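Side-chain contacts in alkylhalidase CmlS (Streptomyces venezuelae, PDB 3I3L), which acts as a flavin-dependent halogenase in chloramphenicol biosynthesis, with its FAD cofactor bound covalently to the protein: residues A[359-364]-A[511-516]; A[342-347]-A[353-358]; A[91-96]-A[450-455]. All coordinates share one frame; numbering follows the deposited sequence.

Contact 1 of 3, residues A[359-364]-A[511-516]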
# COMPACT_ATOMS: atom_id res chain seq x y z
N TYR A 359 -0.49 -15.80 -4.44
CA TYR A 359 -0.28 -14.96 -3.25
C TYR A 359 1.13 -14.30 -3.30
O TYR A 359 1.26 -13.14 -3.01
CB TYR A 359 -0.45 -15.81 -1.96
CG TYR A 359 -0.39 -14.98 -0.68
CD1 TYR A 359 -1.50 -14.25 -0.23
CD2 TYR A 359 0.80 -14.86 0.02
CE1 TYR A 359 -1.42 -13.44 0.94
CE2 TYR A 359 0.90 -14.11 1.17
CZ TYR A 359 -0.21 -13.41 1.64
OH TYR A 359 -0.08 -12.63 2.79
N ASN A 360 2.16 -15.07 -3.72
CA ASN A 360 3.53 -14.55 -3.77
C ASN A 360 3.70 -13.46 -4.84
O ASN A 360 4.24 -12.38 -4.56
CB ASN A 360 4.56 -15.67 -4.06
CG ASN A 360 4.87 -16.49 -2.85
OD1 ASN A 360 5.86 -16.21 -2.16
ND2 ASN A 360 4.02 -17.52 -2.55
N ARG A 361 3.20 -13.73 -6.04
CA ARG A 361 3.28 -12.76 -7.14
C ARG A 361 2.57 -11.46 -6.78
O ARG A 361 3.11 -10.37 -6.97
CB ARG A 361 2.65 -13.33 -8.38
CG ARG A 361 2.49 -12.33 -9.48
CD ARG A 361 1.83 -13.02 -10.71
NE ARG A 361 2.06 -12.23 -11.91
CZ ARG A 361 1.11 -11.59 -12.58
NH1 ARG A 361 -0.14 -11.63 -12.13
NH2 ARG A 361 1.42 -10.90 -13.70
N THR A 362 1.39 -11.57 -6.22
CA THR A 362 0.57 -10.42 -5.96
C THR A 362 1.22 -9.55 -4.91
O THR A 362 1.24 -8.32 -5.05
CB THR A 362 -0.91 -10.83 -5.55
OG1 THR A 362 -1.59 -11.26 -6.74
CG2 THR A 362 -1.68 -9.68 -5.06
N TYR A 363 1.73 -10.14 -3.84
CA TYR A 363 2.36 -9.33 -2.75
C TYR A 363 3.66 -8.71 -3.25
O TYR A 363 3.97 -7.57 -2.91
CB TYR A 363 2.66 -10.19 -1.50
CG TYR A 363 2.41 -9.49 -0.17
CD1 TYR A 363 2.11 -10.23 0.98
CD2 TYR A 363 2.52 -8.12 -0.06
CE1 TYR A 363 1.93 -9.60 2.23
CE2 TYR A 363 2.37 -7.49 1.15
CZ TYR A 363 2.09 -8.22 2.29
OH TYR A 363 1.87 -7.53 3.47
N ARG A 364 4.42 -9.48 -4.02
CA ARG A 364 5.72 -9.04 -4.50
C ARG A 364 5.55 -7.85 -5.39
O ARG A 364 6.29 -6.86 -5.25
CB ARG A 364 6.46 -10.17 -5.24
CG ARG A 364 7.93 -9.80 -5.60
CD ARG A 364 8.76 -10.97 -6.14
NE ARG A 364 8.81 -12.10 -5.18
CZ ARG A 364 8.13 -13.25 -5.33
NH1 ARG A 364 7.34 -13.41 -6.41
NH2 ARG A 364 8.25 -14.26 -4.42
N ASP A 511 1.11 -10.73 -19.04
CA ASP A 511 -0.32 -10.60 -18.92
C ASP A 511 -0.76 -9.24 -18.41
O ASP A 511 0.05 -8.36 -18.10
CB ASP A 511 -0.90 -11.72 -18.05
CG ASP A 511 -0.39 -11.68 -16.59
OD1 ASP A 511 -0.64 -12.70 -15.89
OD2 ASP A 511 0.27 -10.69 -16.15
N MET A 512 -2.08 -9.10 -18.39
CA MET A 512 -2.76 -7.94 -17.82
C MET A 512 -3.87 -8.58 -17.03
O MET A 512 -4.87 -9.03 -17.60
CB MET A 512 -3.32 -7.01 -18.92
CG MET A 512 -3.99 -5.68 -18.40
SD MET A 512 -5.74 -5.86 -18.17
CE MET A 512 -6.41 -5.99 -19.81
N ALA A 513 -3.66 -8.67 -15.73
CA ALA A 513 -4.52 -9.46 -14.85
C ALA A 513 -5.72 -8.69 -14.28
O ALA A 513 -6.62 -9.30 -13.72
CB ALA A 513 -3.70 -10.06 -13.69
N GLN A 514 -5.74 -7.37 -14.48
CA GLN A 514 -6.78 -6.51 -13.88
C GLN A 514 -8.18 -6.65 -14.47
O GLN A 514 -9.12 -6.14 -13.88
CB GLN A 514 -6.35 -5.04 -13.90
CG GLN A 514 -4.97 -4.79 -13.30
CD GLN A 514 -3.82 -5.05 -14.27
OE1 GLN A 514 -4.01 -5.67 -15.31
NE2 GLN A 514 -2.62 -4.60 -13.92
N TYR A 515 -8.32 -7.32 -15.63
CA TYR A 515 -9.63 -7.51 -16.27
C TYR A 515 -9.89 -8.93 -16.77
O TYR A 515 -9.03 -9.55 -17.34
CB TYR A 515 -9.88 -6.47 -17.39
CG TYR A 515 -9.88 -5.06 -16.88
CD1 TYR A 515 -11.03 -4.51 -16.29
CD2 TYR A 515 -8.72 -4.30 -16.90
CE1 TYR A 515 -11.02 -3.20 -15.75
CE2 TYR A 515 -8.69 -3.00 -16.37
CZ TYR A 515 -9.84 -2.46 -15.80
OH TYR A 515 -9.80 -1.18 -15.31
N PRO A 516 -11.11 -9.45 -16.56
CA PRO A 516 -11.49 -10.79 -17.00
C PRO A 516 -11.88 -10.76 -18.46
O PRO A 516 -12.70 -9.93 -18.86
CB PRO A 516 -12.74 -11.11 -16.15
CG PRO A 516 -13.07 -9.83 -15.41
CD PRO A 516 -12.26 -8.72 -16.02
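Charge makes most of this contact: Arg361, on helix 352-382, meets Asp511, on the short edge strand 511-512 of the C-terminal three-stranded sheet. Arg361 NH2 lies 2.7 Å from Asp511 OD2 in a salt bridge, but as a hydrogen bond it is weak, with an N-H...O angle of only 125°. One nitrogen grips one oxygen: Asp511 OD1 stays 3.5 Å from Arg361 NH2, and Arg361 NH1 comes no nearer than 3.9 Å to Asp511 OD1. The two flat groups are not coplanar: their planes stand 69° apart, and OD2 comes to the edge of the guanidinium, near its plane. Length supplies the reach. With CG opposite the backbone N (chi1 171°) and the chain stretched from CG to NE, Arg361 leaves its helix nearly straight, while Asp511 approaches from the opposite direction.

The apolar share is small. Ala513 CB sits at the guanidinium edge, 4.2 Å from Arg361 NH1, and His488 of strand 483-491 touches both residues.

Each charge has a second partner, Arg361 NE binding Glu365 OE2 and Asp511 OD1 binding Lys486 NZ. A leucine in place of Arg361 would probably leave Asp511 with Lys486 as its remaining salt-bridge mate here and Glu365 without its arginine. The chemistry therefore implies a chain of alternating charges, Glu365-Arg361-Asp511-Lys486, that ties the long helix of the FAD-binding part to the C-terminal sheet through one extended side chain.

Contact 2 of 3, residues A[342-347]-A[353-358]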
# COMPACT_ATOMS: atom_id res chain seq x y z
N ILE A 342 -6.26 -19.53 1.76
CA ILE A 342 -6.40 -20.72 2.61
C ILE A 342 -7.77 -21.43 2.29
O ILE A 342 -7.85 -22.65 2.15
CB ILE A 342 -6.27 -20.33 4.06
CG1 ILE A 342 -4.77 -20.05 4.43
CG2 ILE A 342 -6.76 -21.53 4.99
CD1 ILE A 342 -4.67 -19.32 5.75
N ASP A 343 -8.82 -20.64 2.14
CA ASP A 343 -10.12 -21.19 1.77
C ASP A 343 -10.10 -21.95 0.46
O ASP A 343 -10.62 -23.07 0.34
CB ASP A 343 -11.19 -20.08 1.71
CG ASP A 343 -12.58 -20.62 1.39
OD1 ASP A 343 -13.06 -21.53 2.11
OD2 ASP A 343 -13.16 -20.18 0.40
N ARG A 344 -9.48 -21.37 -0.56
CA ARG A 344 -9.41 -22.02 -1.85
C ARG A 344 -8.63 -23.30 -1.81
O ARG A 344 -8.99 -24.28 -2.47
CB ARG A 344 -8.79 -21.06 -2.88
CG ARG A 344 -8.80 -21.55 -4.28
CD ARG A 344 -10.13 -21.35 -4.95
NE ARG A 344 -10.18 -22.05 -6.24
CZ ARG A 344 -11.26 -22.12 -7.03
NH1 ARG A 344 -12.38 -21.49 -6.73
NH2 ARG A 344 -11.19 -22.83 -8.16
N ILE A 345 -7.52 -23.33 -1.10
CA ILE A 345 -6.70 -24.53 -1.06
C ILE A 345 -7.45 -25.63 -0.29
O ILE A 345 -7.32 -26.79 -0.59
CB ILE A 345 -5.32 -24.28 -0.40
CG1 ILE A 345 -4.46 -23.33 -1.26
CG2 ILE A 345 -4.58 -25.64 -0.13
CD1 ILE A 345 -3.27 -22.71 -0.48
N THR A 346 -8.18 -25.24 0.74
CA THR A 346 -8.90 -26.16 1.58
C THR A 346 -9.97 -26.93 0.75
O THR A 346 -10.14 -28.13 0.97
CB THR A 346 -9.57 -25.43 2.76
OG1 THR A 346 -8.55 -24.84 3.59
CG2 THR A 346 -10.42 -26.45 3.59
N ARG A 347 -10.65 -26.23 -0.15
CA ARG A 347 -11.75 -26.77 -0.95
C ARG A 347 -11.24 -27.36 -2.26
O ARG A 347 -11.95 -28.19 -2.87
CB ARG A 347 -12.82 -25.69 -1.22
CG ARG A 347 -13.48 -25.13 0.09
CD ARG A 347 -14.64 -24.11 -0.21
NE ARG A 347 -14.14 -22.82 -0.69
CZ ARG A 347 -14.17 -22.41 -1.96
NH1 ARG A 347 -14.75 -23.15 -2.88
NH2 ARG A 347 -13.63 -21.22 -2.29
N ASP A 353 -0.35 -25.17 -5.40
CA ASP A 353 0.80 -24.49 -5.96
C ASP A 353 0.42 -23.21 -6.65
O ASP A 353 1.05 -22.16 -6.43
CB ASP A 353 1.55 -25.41 -6.95
CG ASP A 353 2.36 -26.53 -6.23
OD1 ASP A 353 2.71 -26.40 -5.04
OD2 ASP A 353 2.67 -27.54 -6.87
N ALA A 354 -0.63 -23.28 -7.44
CA ALA A 354 -1.11 -22.14 -8.18
C ALA A 354 -1.56 -21.04 -7.20
O ALA A 354 -1.35 -19.86 -7.44
CB ALA A 354 -2.26 -22.57 -9.10
N VAL A 355 -2.18 -21.43 -6.09
CA VAL A 355 -2.71 -20.42 -5.16
C VAL A 355 -1.55 -19.73 -4.44
O VAL A 355 -1.60 -18.54 -4.21
CB VAL A 355 -3.72 -21.04 -4.12
CG1 VAL A 355 -3.92 -20.13 -2.93
CG2 VAL A 355 -5.12 -21.33 -4.78
N HIS A 356 -0.54 -20.49 -4.03
CA HIS A 356 0.59 -19.89 -3.38
C HIS A 356 1.35 -18.98 -4.39
O HIS A 356 1.81 -17.92 -4.01
CB HIS A 356 1.53 -20.97 -2.88
CG HIS A 356 1.21 -21.45 -1.51
ND1 HIS A 356 1.14 -20.60 -0.43
CD2 HIS A 356 1.02 -22.70 -1.01
CE1 HIS A 356 0.89 -21.29 0.67
NE2 HIS A 356 0.76 -22.56 0.34
N ALA A 357 1.50 -19.43 -5.63
CA ALA A 357 2.15 -18.64 -6.64
C ALA A 357 1.39 -17.34 -6.85
O ALA A 357 2.00 -16.32 -7.05
CB ALA A 357 2.35 -19.44 -7.97
N TRP A 358 0.06 -17.38 -6.79
CA TRP A 358 -0.71 -16.17 -6.88
C TRP A 358 -0.48 -15.24 -5.65
O TRP A 358 -0.34 -14.03 -5.79
CB TRP A 358 -2.20 -16.45 -7.14
CG TRP A 358 -3.05 -15.22 -6.92
CD1 TRP A 358 -3.35 -14.26 -7.84
CD2 TRP A 358 -3.71 -14.82 -5.69
NE1 TRP A 358 -4.16 -13.31 -7.29
CE2 TRP A 358 -4.36 -13.60 -5.96
CE3 TRP A 358 -3.81 -15.37 -4.42
CZ2 TRP A 358 -5.10 -12.91 -4.99
CZ3 TRP A 358 -4.53 -14.69 -3.45
CH2 TRP A 358 -5.18 -13.50 -3.74
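An antiparallel helical hairpin brings Ile345 against Val355, where helix 327-347 turns back into helix 352-382. The axes of the two short segments pass 9.8 Å apart at 171°, with the CA atoms of Ile345 and Val355 7.0 Å from each other. The seam between them is apolar and has no hydrogen bond across it. Ile345 sets its CG1-CD1 branch aslant across Val355, against the CG1 methyl; Ile345 CD1 lies 3.6 Å from Val355 CG1. That methyl is placed by the valine's first torsion, which sets CG1 opposite its own backbone N (chi1 162°). The other methyl, Val355 CG2, takes the aliphatic part of Arg344, crossing it at about a right angle with Arg344 CG 3.7 Å away. Arg344 bends at chi2, about CB-CG, and further out its NE pairs with Glu351 OE1 in the link between the helices.

Strand 179-182 packs on Ile345 through Phe179, and Tyr489 and Leu498 of the C-terminal sheet touch Val355. His356 is fixed in rotation by both ring nitrogens, ND1 bound to Ser306 OG and NE2 to Asp308 O. Over one face of that imidazole, near its rim, sits Ile345 CD1, 4.1 Å from His356 NE2.

Contact 3 of 3, residues A[91-96]-A[450-455]; sequences KPSATF and FSEAEL
Glu452 reaches over to Pro92 and Ser93 with a single carboxylate oxygen. OE2 lies 4.0 Å from Pro92 CB and 4.1 Å from Ser93 CB, so the direct touch is van der Waals only. The polar link runs through a water. Ser93 OG gives its hydrogen to that water, modelled at 2.5 Å, rather short for such a bond, and the water in turn donates to Glu452 OE2 at 2.8 Å, bridging strand 93-96 and the loop around 450-455.

The next shell fixes both ends. The serine's hydroxyl sits between its backbone N and carbonyl carbon (chi1 57°), which brings it to the water, and it also bonds to Thr225 OG1. Glu452 runs extended beyond CG; its other oxygen, OE1, bonds to Ser108 OG on the neighbouring strand 105-108, and its backbone N is held by Asp221 OD2.

Further back, the short 3-10 turn 452-454 is tied to the residue before it: Ser451 N donates to Glu454 OE2 (3.1 Å, 159°), coming from above the carboxylate plane. On the strand side, Lys91 NZ bonds to Ser65 OG, of a residue seen to bind FAD, though the side chain of Pro92 stays about 13 Å from the flavin nucleotide.

Glu452 thus meets the sheet through hydroxyls and water. With OE2 on the bridging water and OE1 on Ser108, its negative charge is probably stabilised by neutral donors, and the polar link between these two segments probably needs that water in place.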
# COMPACT_ATOMS: atom_id res chain seq x y z
N LYS A 91 -9.90 11.93 7.31
CA LYS A 91 -8.75 12.35 6.48
C LYS A 91 -9.16 12.46 5.03
O LYS A 91 -9.52 11.46 4.44
CB LYS A 91 -7.57 11.35 6.61
CG LYS A 91 -6.60 11.42 5.43
CD LYS A 91 -5.28 10.89 5.77
CE LYS A 91 -5.15 9.51 5.39
NZ LYS A 91 -3.72 9.25 4.78
N PRO A 92 -9.10 13.67 4.46
CA PRO A 92 -9.55 13.91 3.06
C PRO A 92 -8.52 13.54 2.02
O PRO A 92 -8.85 13.25 0.85
CB PRO A 92 -9.75 15.44 3.02
CG PRO A 92 -8.93 15.99 4.21
CD PRO A 92 -8.55 14.88 5.13
N SER A 93 -7.26 13.54 2.45
CA SER A 93 -6.12 13.56 1.54
C SER A 93 -4.78 13.41 2.26
O SER A 93 -4.73 13.25 3.48
CB SER A 93 -6.09 14.90 0.84
OG SER A 93 -6.01 15.92 1.83
N ALA A 94 -3.71 13.47 1.49
CA ALA A 94 -2.38 13.62 2.06
C ALA A 94 -1.74 14.84 1.41
O ALA A 94 -1.81 15.02 0.18
CB ALA A 94 -1.58 12.36 1.81
N THR A 95 -1.14 15.69 2.22
CA THR A 95 -0.45 16.86 1.69
C THR A 95 1.08 16.77 1.88
O THR A 95 1.57 16.35 2.93
CB THR A 95 -1.05 18.17 2.25
OG1 THR A 95 -2.43 18.26 1.81
CG2 THR A 95 -0.30 19.41 1.74
N PHE A 96 1.81 17.19 0.86
CA PHE A 96 3.26 17.04 0.80
C PHE A 96 3.95 18.38 0.60
O PHE A 96 3.60 19.14 -0.32
CB PHE A 96 3.63 16.09 -0.34
CG PHE A 96 3.20 14.70 -0.08
CD1 PHE A 96 4.06 13.79 0.51
CD2 PHE A 96 1.93 14.30 -0.38
CE1 PHE A 96 3.66 12.51 0.79
CE2 PHE A 96 1.51 12.99 -0.10
CZ PHE A 96 2.38 12.09 0.48
N PHE A 450 -6.64 27.13 -0.10
CA PHE A 450 -6.67 25.90 -0.91
C PHE A 450 -8.02 25.23 -0.90
O PHE A 450 -8.59 24.98 0.17
CB PHE A 450 -5.64 24.89 -0.40
CG PHE A 450 -5.74 23.56 -1.06
CD1 PHE A 450 -5.12 23.33 -2.27
CD2 PHE A 450 -6.46 22.55 -0.48
CE1 PHE A 450 -5.22 22.14 -2.86
CE2 PHE A 450 -6.58 21.34 -1.08
CZ PHE A 450 -5.96 21.12 -2.27
N SER A 451 -8.52 24.91 -2.10
CA SER A 451 -9.66 24.02 -2.25
C SER A 451 -9.29 22.92 -3.25
O SER A 451 -8.54 23.15 -4.15
CB SER A 451 -10.90 24.80 -2.75
OG SER A 451 -10.56 25.53 -3.92
N GLU A 452 -9.85 21.74 -3.09
CA GLU A 452 -9.52 20.64 -3.99
C GLU A 452 -9.98 20.90 -5.41
O GLU A 452 -9.44 20.34 -6.37
CB GLU A 452 -10.06 19.30 -3.45
CG GLU A 452 -9.28 18.85 -2.21
CD GLU A 452 -9.60 17.43 -1.79
OE1 GLU A 452 -10.13 16.67 -2.63
OE2 GLU A 452 -9.30 17.07 -0.62
N ALA A 453 -10.97 21.77 -5.56
CA ALA A 453 -11.43 22.14 -6.89
C ALA A 453 -10.38 22.92 -7.70
O ALA A 453 -10.38 22.86 -8.95
CB ALA A 453 -12.76 22.92 -6.79
N GLU A 454 -9.47 23.62 -7.03
CA GLU A 454 -8.38 24.30 -7.75
C GLU A 454 -7.44 23.27 -8.43
O GLU A 454 -6.63 23.63 -9.28
CB GLU A 454 -7.60 25.20 -6.80
CG GLU A 454 -6.40 24.51 -6.09
CD GLU A 454 -5.79 25.37 -5.01
OE1 GLU A 454 -4.52 25.42 -4.90
OE2 GLU A 454 -6.56 25.99 -4.24
N LEU A 455 -7.60 21.99 -8.10
CA LEU A 455 -6.78 20.94 -8.73
C LEU A 455 -7.44 20.42 -10.00
O LEU A 455 -6.81 19.68 -10.76
CB LEU A 455 -6.61 19.74 -7.76
CG LEU A 455 -5.93 20.05 -6.42
CD1 LEU A 455 -5.71 18.72 -5.67
CD2 LEU A 455 -4.61 20.80 -6.60
O HOH W 1 -7.44 17.85 1.27

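Contacts 1 and 2 share helix 352-382, their segments adjoining in sequence and their centres about 14 Å apart. Contact 2 is the buried one, an apolar seam inside the FAD-binding part, whereas contact 1 is partly buried and joins the same helix, further along, to the C-terminal sheet by charge. The 483-491 strand borders both. Contact 3 lies on the opposite side of the chain's centre, its own centre about 31 Å from that of contact 1 and about 41 Å from that of contact 2, and holds a different sheet to a late loop. Also partly buried, it has neither salt bridge nor methyl packing across its segments and relies on a bridging water.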